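Possible protein of nuclear scaffold (Encephalitozoon cuniculi, PDB 3KAE) forms the homodimeric tetratricopeptide-repeat N-terminal domain of Cdc27, a subunit of the anaphase-promoting complex, and probably helps to assemble that complex through protein binding. Local coordinates at residues 64-69 with 83-88; 87-92 with 115-120. All blocks are in the same frame, centred on the assembly; numbering follows the deposited sequence.

Both contacts use helix 78-89, which packs against its predecessor in the chain, helix 62-74, in contact 1; in contact 2, the last turn of the same helix meets helix 113-126, which follows after a longer connection. This succession of packed helices is consistent with the tetratricopeptide-repeat architecture of the domain. The centres of the contacts lie about 7 Å apart, and the contacts share I88 and touch directly, as where the ring of Y66 meets that of F116. Helix 78-89 is thus held by an earlier and a later neighbour, while Y66, Y67 and F115 also reach the second subunit, so that this packing borders the dimer interface.

Contact 1 of 2, residues 64-69 with 83-88; sequences SKYYES and KSLESI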
ATOM      1  N   SER C  64      -3.489  12.683 -10.129  1.00 46.00           N
ATOM      2  CA  SER C  64      -4.821  12.088 -10.147  1.00 62.65           C
ATOM      3  C   SER C  64      -4.930  11.131 -11.312  1.00 46.32           C
ATOM      4  O   SER C  64      -5.432  10.023 -11.166  1.00 52.07           O
ATOM      5  CB  SER C  64      -5.935  13.167 -10.194  1.00 58.96           C
ATOM      6  OG  SER C  64      -6.399  13.425 -11.515  1.00 58.60           O
ATOM      7  N   LYS C  65      -4.452  11.569 -12.475  1.00 57.47           N
ATOM      8  CA  LYS C  65      -4.478  10.743 -13.682  1.00 56.45           C
ATOM      9  C   LYS C  65      -3.583   9.520 -13.519  1.00 54.83           C
ATOM     10  O   LYS C  65      -3.900   8.437 -13.997  1.00 61.98           O
ATOM     11  CB  LYS C  65      -4.074  11.559 -14.904  1.00 51.87           C
ATOM     12  CG  LYS C  65      -5.161  12.499 -15.376  1.00 61.58           C
ATOM     13  CD  LYS C  65      -6.424  11.729 -15.713  1.00 79.57           C
ATOM     14  CE  LYS C  65      -7.515  12.660 -16.215  1.00 90.95           C
ATOM     15  NZ  LYS C  65      -8.792  11.952 -16.513  1.00 89.06           N
ATOM     16  N   TYR C  66      -2.482   9.692 -12.805  1.00 51.05           N
ATOM     17  CA  TYR C  66      -1.620   8.553 -12.499  1.00 55.64           C
ATOM     18  C   TYR C  66      -2.335   7.492 -11.640  1.00 47.69           C
ATOM     19  O   TYR C  66      -2.395   6.319 -12.018  1.00 49.58           O
ATOM     20  CB  TYR C  66      -0.301   9.013 -11.865  1.00 55.29           C
ATOM     21  CG  TYR C  66       0.676   7.886 -11.678  1.00 63.01           C
ATOM     22  CD1 TYR C  66       1.315   7.302 -12.764  1.00 50.90           C
ATOM     23  CD2 TYR C  66       0.941   7.384 -10.416  1.00 58.15           C
ATOM     24  CE1 TYR C  66       2.179   6.254 -12.591  1.00 49.84           C
ATOM     25  CE2 TYR C  66       1.818   6.353 -10.234  1.00 59.81           C
ATOM     26  CZ  TYR C  66       2.429   5.790 -11.327  1.00 53.91           C
ATOM     27  OH  TYR C  66       3.295   4.763 -11.124  1.00 48.64           O
ATOM     28  N   TYR C  67      -2.896   7.899 -10.500  1.00 47.11           N
ATOM     29  CA  TYR C  67      -3.652   6.951  -9.668  1.00 39.49           C
ATOM     30  C   TYR C  67      -4.871   6.414 -10.420  1.00 41.79           C
ATOM     31  O   TYR C  67      -5.309   5.283 -10.218  1.00 47.93           O
ATOM     32  CB  TYR C  67      -4.047   7.570  -8.310  1.00 43.00           C
ATOM     33  CG  TYR C  67      -2.934   7.423  -7.321  1.00 37.66           C
ATOM     34  CD1 TYR C  67      -1.943   8.385  -7.215  1.00 45.01           C
ATOM     35  CD2 TYR C  67      -2.831   6.292  -6.538  1.00 36.13           C
ATOM     36  CE1 TYR C  67      -0.893   8.228  -6.328  1.00 41.47           C
ATOM     37  CE2 TYR C  67      -1.774   6.127  -5.656  1.00 34.81           C
ATOM     38  CZ  TYR C  67      -0.810   7.094  -5.561  1.00 35.02           C
ATOM     39  OH  TYR C  67       0.227   6.944  -4.657  1.00 35.59           O
ATOM     40  N   GLU C  68      -5.396   7.223 -11.321  1.00 42.65           N
ATOM     41  CA  GLU C  68      -6.496   6.773 -12.109  1.00 44.09           C
ATOM     42  C   GLU C  68      -6.072   5.562 -12.929  1.00 63.62           C
ATOM     43  O   GLU C  68      -6.749   4.526 -12.921  1.00 48.02           O
ATOM     44  CB  GLU C  68      -6.957   7.904 -13.023  1.00 52.60           C
ATOM     45  CG  GLU C  68      -8.389   7.806 -13.418  1.00 56.85           C
ATOM     46  CD  GLU C  68      -8.849   9.020 -14.198  1.00 66.68           C
ATOM     47  OE1 GLU C  68      -8.915  10.134 -13.626  1.00 78.29           O
ATOM     48  OE2 GLU C  68      -9.145   8.847 -15.391  1.00 80.02           O
ATOM     49  N   SER C  69      -4.938   5.698 -13.625  1.00 57.45           N
ATOM     50  CA  SER C  69      -4.360   4.607 -14.405  1.00 51.08           C
ATOM     51  C   SER C  69      -4.092   3.376 -13.535  1.00 50.07           C
ATOM     52  O   SER C  69      -4.410   2.259 -13.929  1.00 40.53           O
ATOM     53  CB  SER C  69      -3.069   5.059 -15.091  1.00 64.26           C
ATOM     54  OG  SER C  69      -2.716   4.156 -16.135  1.00 71.87           O
ATOM     55  N   LYS C  83      -5.373   5.623 -21.521  1.00 72.83           N
ATOM     56  CA  LYS C  83      -5.879   6.968 -21.779  1.00 73.87           C
ATOM     57  C   LYS C  83      -5.492   7.924 -20.651  1.00 72.98           C
ATOM     58  O   LYS C  83      -5.101   9.062 -20.897  1.00 72.04           O
ATOM     59  CB  LYS C  83      -7.394   6.948 -21.972  1.00 67.42           C
ATOM     60  N   SER C  84      -5.583   7.451 -19.414  1.00 60.29           N
ATOM     61  CA  SER C  84      -5.294   8.303 -18.261  1.00 69.73           C
ATOM     62  C   SER C  84      -3.844   8.768 -18.274  1.00 71.72           C
ATOM     63  O   SER C  84      -3.558   9.930 -17.992  1.00 80.33           O
ATOM     64  CB  SER C  84      -5.611   7.587 -16.935  1.00 52.61           C
ATOM     65  OG  SER C  84      -7.005   7.494 -16.726  1.00 77.23           O
ATOM     66  N   LEU C  85      -2.935   7.854 -18.597  1.00 51.18           N
ATOM     67  CA  LEU C  85      -1.513   8.160 -18.566  1.00 54.72           C
ATOM     68  C   LEU C  85      -1.134   9.125 -19.668  1.00 65.86           C
ATOM     69  O   LEU C  85      -0.328  10.030 -19.461  1.00 72.43           O
ATOM     70  CB  LEU C  85      -0.686   6.884 -18.746  1.00 63.50           C
ATOM     71  CG  LEU C  85      -0.436   5.990 -17.553  1.00 57.88           C
ATOM     72  CD1 LEU C  85       0.414   4.830 -18.011  1.00 62.80           C
ATOM     73  CD2 LEU C  85       0.254   6.774 -16.452  1.00 59.48           C
ATOM     74  N   GLU C  86      -1.688   8.898 -20.855  1.00 72.53           N
ATOM     75  CA  GLU C  86      -1.382   9.730 -22.010  1.00 83.99           C
ATOM     76  C   GLU C  86      -1.746  11.184 -21.740  1.00 82.59           C
ATOM     77  O   GLU C  86      -1.081  12.096 -22.224  1.00 91.26           O
ATOM     78  CB  GLU C  86      -2.130   9.227 -23.240  1.00 86.57           C
ATOM     79  CG  GLU C  86      -1.660   7.866 -23.743  1.00 86.89           C
ATOM     80  CD  GLU C  86      -2.526   7.345 -24.875  1.00 95.75           C
ATOM     81  OE1 GLU C  86      -3.714   7.737 -24.962  1.00102.07           O
ATOM     82  OE2 GLU C  86      -2.018   6.545 -25.681  1.00 94.43           O
ATOM     83  N   SER C  87      -2.806  11.392 -20.967  1.00 68.76           N
ATOM     84  CA  SER C  87      -3.205  12.741 -20.572  1.00 83.89           C
ATOM     85  C   SER C  87      -2.019  13.478 -19.965  1.00 78.16           C
ATOM     86  O   SER C  87      -1.800  14.650 -20.241  1.00 77.60           O
ATOM     87  CB  SER C  87      -4.357  12.700 -19.565  1.00 92.39           C
ATOM     88  OG  SER C  87      -5.549  12.210 -20.155  1.00 98.02           O
ATOM     89  N   ILE C  88      -1.253  12.779 -19.136  1.00 72.16           N
ATOM     90  CA  ILE C  88      -0.081  13.363 -18.496  1.00 65.44           C
ATOM     91  C   ILE C  88       1.016  13.640 -19.515  1.00 87.08           C
ATOM     92  O   ILE C  88       1.455  14.779 -19.679  1.00 86.90           O
ATOM     93  CB  ILE C  88       0.497  12.428 -17.421  1.00 58.91           C
ATOM     94  CG1 ILE C  88      -0.614  11.931 -16.485  1.00 63.04           C
ATOM     95  CG2 ILE C  88       1.612  13.133 -16.653  1.00 58.34           C
ATOM     96  CD1 ILE C  88      -0.135  11.020 -15.369  1.00 51.68           C
TER
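The one hydrogen bond between the two segments joins S84 to E68: S84 OG donates to E68 OE2 over 2.9 Å, arriving from above the carboxylate, 48° out of its plane. E68 reaches it because CG stands anti to the backbone N (chi1 -154°) and the chain runs extended beyond. K65, one turn earlier and bent at chi2, forms a salt bridge with the same carboxylate, K65 NZ lying 3.3 Å from E68 OE2, though its hydrogen bonds there are weak; the nearby positive charge probably favours the ionised acid.

Apolar packing makes up much of the remainder. I88 pushes its CG1 branch to 3.8 Å from K65 CB, and its CD1 then lies 4.0 Å from Y66 CB. Alongside, L85 and Y66 point the same way, L85 CD2 meeting the ring obliquely at CD1, and S69 OG sits against L85 CG. Two polar ends bond outside the segments: the Y66 hydroxyl to Y15 O of the second subunit, S69 OG to A81 O.

Small serines let the backbones close in: S84 CB comes within 3.5 Å of K65 O. The segments run nearly antiparallel, 157° between their N-to-C directions, as is characteristic of neighbouring helices in a tetratricopeptide-repeat fold.

Contact 2 of 2, residues 87-92 with 115-120; sequences SILEGK and FFESLL
L89 reaches from the last turn of helix 78-89 across to helix 113-126 and divides its two methyls among three residues. CD2 rests obliquely against the F116 ring, 3.8 Å from F116 CD2. CD1 meets L120 tip to tip, and at 3.5 Å from L120 CD2 this carbon pair is tighter than usual van der Waals contact; CD1 also lies 3.5 Å from E117 OE2, at the end of a glutamate chain bent at chi2 (-69°). I88 serves the ring from another direction. Its CG2, anti to the backbone N, stands over one face of F116, 4.1 Å above the plane and offset toward the rim, while CD1 approaches F116 CE1; the two side chains cross at about a right angle. No hydrogen bond crosses between the segments; the contact is one of apolar packing that also takes in the E117 carboxylate.

Packing of successive helices side by side is characteristic of tetratricopeptide-repeat proteins, and the meeting of helices 78-89 and 113-126 is consistent with it. The helix carrying I88 and L89 stops directly afterwards in a Schellman motif: G91 takes a positive phi (65°), K92 N bonds back to S87 O at 2.8 Å, and G91 N to I88 O at 2.7 Å. The chain therefore turns off just beyond the two residues that touch.

Farther out, F116 also packs on L85 and V108, and L120 on I82 and L85. The carboxylate of E117 is also engaged by helix 130-143, where H136 ND1 hydrogen-bonds to OE1 and R139 forms a long, weak ion pair with OE2.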
ATOM      1  N   SER C  87      -2.806  11.392 -20.967  1.00 68.76           N
ATOM      2  CA  SER C  87      -3.205  12.741 -20.572  1.00 83.89           C
ATOM      3  C   SER C  87      -2.019  13.478 -19.965  1.00 78.16           C
ATOM      4  O   SER C  87      -1.800  14.650 -20.241  1.00 77.60           O
ATOM      5  CB  SER C  87      -4.357  12.700 -19.565  1.00 92.39           C
ATOM      6  OG  SER C  87      -5.549  12.210 -20.155  1.00 98.02           O
ATOM      7  N   ILE C  88      -1.253  12.779 -19.136  1.00 72.16           N
ATOM      8  CA  ILE C  88      -0.081  13.363 -18.496  1.00 65.44           C
ATOM      9  C   ILE C  88       1.016  13.640 -19.515  1.00 87.08           C
ATOM     10  O   ILE C  88       1.455  14.779 -19.679  1.00 86.90           O
ATOM     11  CB  ILE C  88       0.497  12.428 -17.421  1.00 58.91           C
ATOM     12  CG1 ILE C  88      -0.614  11.931 -16.485  1.00 63.04           C
ATOM     13  CG2 ILE C  88       1.612  13.133 -16.653  1.00 58.34           C
ATOM     14  CD1 ILE C  88      -0.135  11.020 -15.369  1.00 51.68           C
ATOM     15  N   LEU C  89       1.456  12.581 -20.192  1.00 80.90           N
ATOM     16  CA  LEU C  89       2.530  12.676 -21.166  1.00 83.04           C
ATOM     17  C   LEU C  89       2.212  13.661 -22.286  1.00 90.25           C
ATOM     18  O   LEU C  89       3.108  14.320 -22.813  1.00 86.37           O
ATOM     19  CB  LEU C  89       2.836  11.299 -21.734  1.00 78.46           C
ATOM     20  CG  LEU C  89       3.596  10.414 -20.749  1.00 79.18           C
ATOM     21  CD1 LEU C  89       4.047   9.120 -21.415  1.00 72.81           C
ATOM     22  CD2 LEU C  89       4.790  11.172 -20.171  1.00 76.15           C
ATOM     23  N   GLU C  90       0.933  13.757 -22.639  1.00 91.90           N
ATOM     24  CA  GLU C  90       0.475  14.726 -23.629  1.00 94.07           C
ATOM     25  C   GLU C  90       0.294  16.114 -23.009  1.00 83.02           C
ATOM     26  O   GLU C  90      -0.020  17.073 -23.700  1.00 79.57           O
ATOM     27  CB  GLU C  90      -0.834  14.264 -24.274  1.00100.43           C
ATOM     28  CG  GLU C  90      -0.722  12.954 -25.039  1.00107.12           C
ATOM     29  CD  GLU C  90      -2.052  12.502 -25.618  1.00112.64           C
ATOM     30  OE1 GLU C  90      -3.026  13.282 -25.556  1.00111.69           O
ATOM     31  OE2 GLU C  90      -2.124  11.368 -26.134  1.00111.87           O
ATOM     32  N   GLY C  91       0.499  16.208 -21.702  1.00 87.99           N
ATOM     33  CA  GLY C  91       0.435  17.481 -21.007  1.00104.11           C
ATOM     34  C   GLY C  91      -0.924  18.159 -20.982  1.00 94.79           C
ATOM     35  O   GLY C  91      -1.012  19.368 -21.172  1.00 92.04           O
ATOM     36  N   LYS C  92      -1.980  17.387 -20.742  1.00 90.95           N
ATOM     37  CA  LYS C  92      -3.326  17.942 -20.640  1.00100.30           C
ATOM     38  C   LYS C  92      -3.883  17.897 -19.200  1.00 90.62           C
ATOM     39  O   LYS C  92      -5.092  17.754 -18.991  1.00 88.81           O
ATOM     40  CB  LYS C  92      -4.270  17.237 -21.623  1.00 95.78           C
ATOM     41  N   PHE C 115       8.510   6.228 -14.966  1.00 51.97           N
ATOM     42  CA  PHE C 115       7.350   5.565 -14.361  1.00 45.81           C
ATOM     43  C   PHE C 115       6.120   5.478 -15.270  1.00 40.30           C
ATOM     44  O   PHE C 115       5.432   4.462 -15.271  1.00 48.06           O
ATOM     45  CB  PHE C 115       7.006   6.241 -13.032  1.00 48.94           C
ATOM     46  CG  PHE C 115       8.041   6.028 -11.986  1.00 51.01           C
ATOM     47  CD1 PHE C 115       8.093   4.830 -11.286  1.00 39.13           C
ATOM     48  CD2 PHE C 115       8.998   6.992 -11.740  1.00 49.99           C
ATOM     49  CE1 PHE C 115       9.055   4.625 -10.330  1.00 37.12           C
ATOM     50  CE2 PHE C 115       9.983   6.781 -10.799  1.00 48.58           C
ATOM     51  CZ  PHE C 115      10.003   5.602 -10.085  1.00 42.59           C
ATOM     52  N   PHE C 116       5.868   6.529 -16.050  1.00 48.26           N
ATOM     53  CA  PHE C 116       4.751   6.546 -17.004  1.00 59.51           C
ATOM     54  C   PHE C 116       4.998   5.620 -18.204  1.00 55.08           C
ATOM     55  O   PHE C 116       4.118   4.859 -18.600  1.00 46.82           O
ATOM     56  CB  PHE C 116       4.467   7.974 -17.506  1.00 53.33           C
ATOM     57  CG  PHE C 116       4.436   9.011 -16.417  1.00 74.15           C
ATOM     58  CD1 PHE C 116       3.651   8.830 -15.285  1.00 67.33           C
ATOM     59  CD2 PHE C 116       5.175  10.177 -16.529  1.00 79.68           C
ATOM     60  CE1 PHE C 116       3.616   9.786 -14.290  1.00 61.33           C
ATOM     61  CE2 PHE C 116       5.137  11.140 -15.529  1.00 69.55           C
ATOM     62  CZ  PHE C 116       4.362  10.943 -14.411  1.00 60.54           C
ATOM     63  N   GLU C 117       6.193   5.699 -18.782  1.00 47.49           N
ATOM     64  CA  GLU C 117       6.567   4.841 -19.917  1.00 55.82           C
ATOM     65  C   GLU C 117       6.586   3.372 -19.518  1.00 59.51           C
ATOM     66  O   GLU C 117       6.203   2.503 -20.297  1.00 53.66           O
ATOM     67  CB  GLU C 117       7.933   5.248 -20.476  1.00 54.59           C
ATOM     68  CG  GLU C 117       7.963   6.653 -21.067  1.00 56.60           C
ATOM     69  CD  GLU C 117       7.153   6.766 -22.339  1.00 68.54           C
ATOM     70  OE1 GLU C 117       6.702   5.720 -22.850  1.00 79.16           O
ATOM     71  OE2 GLU C 117       6.974   7.900 -22.833  1.00 68.80           O
ATOM     72  N   SER C 118       7.023   3.108 -18.288  1.00 51.57           N
ATOM     73  CA  SER C 118       7.048   1.754 -17.759  1.00 47.56           C
ATOM     74  C   SER C 118       5.639   1.188 -17.644  1.00 56.02           C
ATOM     75  O   SER C 118       5.361   0.082 -18.112  1.00 44.53           O
ATOM     76  CB  SER C 118       7.743   1.729 -16.395  1.00 39.52           C
ATOM     77  OG  SER C 118       7.597   0.461 -15.784  1.00 48.24           O
ATOM     78  N   LEU C 119       4.756   1.964 -17.022  1.00 52.83           N
ATOM     79  CA  LEU C 119       3.368   1.572 -16.832  1.00 54.43           C
ATOM     80  C   LEU C 119       2.690   1.451 -18.188  1.00 43.31           C
ATOM     81  O   LEU C 119       1.917   0.537 -18.436  1.00 44.03           O
ATOM     82  CB  LEU C 119       2.666   2.615 -15.954  1.00 66.51           C
ATOM     83  CG  LEU C 119       1.466   2.274 -15.059  1.00 73.04           C
ATOM     84  CD1 LEU C 119       0.172   2.733 -15.675  1.00 74.20           C
ATOM     85  CD2 LEU C 119       1.406   0.780 -14.675  1.00 55.76           C
ATOM     86  N   LEU C 120       2.998   2.394 -19.062  1.00 40.64           N
ATOM     87  CA  LEU C 120       2.534   2.363 -20.435  1.00 52.93           C
ATOM     88  C   LEU C 120       3.011   1.081 -21.152  1.00 45.92           C
ATOM     89  O   LEU C 120       2.291   0.509 -21.971  1.00 57.24           O
ATOM     90  CB  LEU C 120       3.076   3.598 -21.127  1.00 60.32           C
ATOM     91  CG  LEU C 120       2.163   4.523 -21.910  1.00 70.69           C
ATOM     92  CD1 LEU C 120       0.671   4.327 -21.749  1.00 77.65           C
ATOM     93  CD2 LEU C 120       2.616   5.978 -21.906  1.00 70.08           C
TER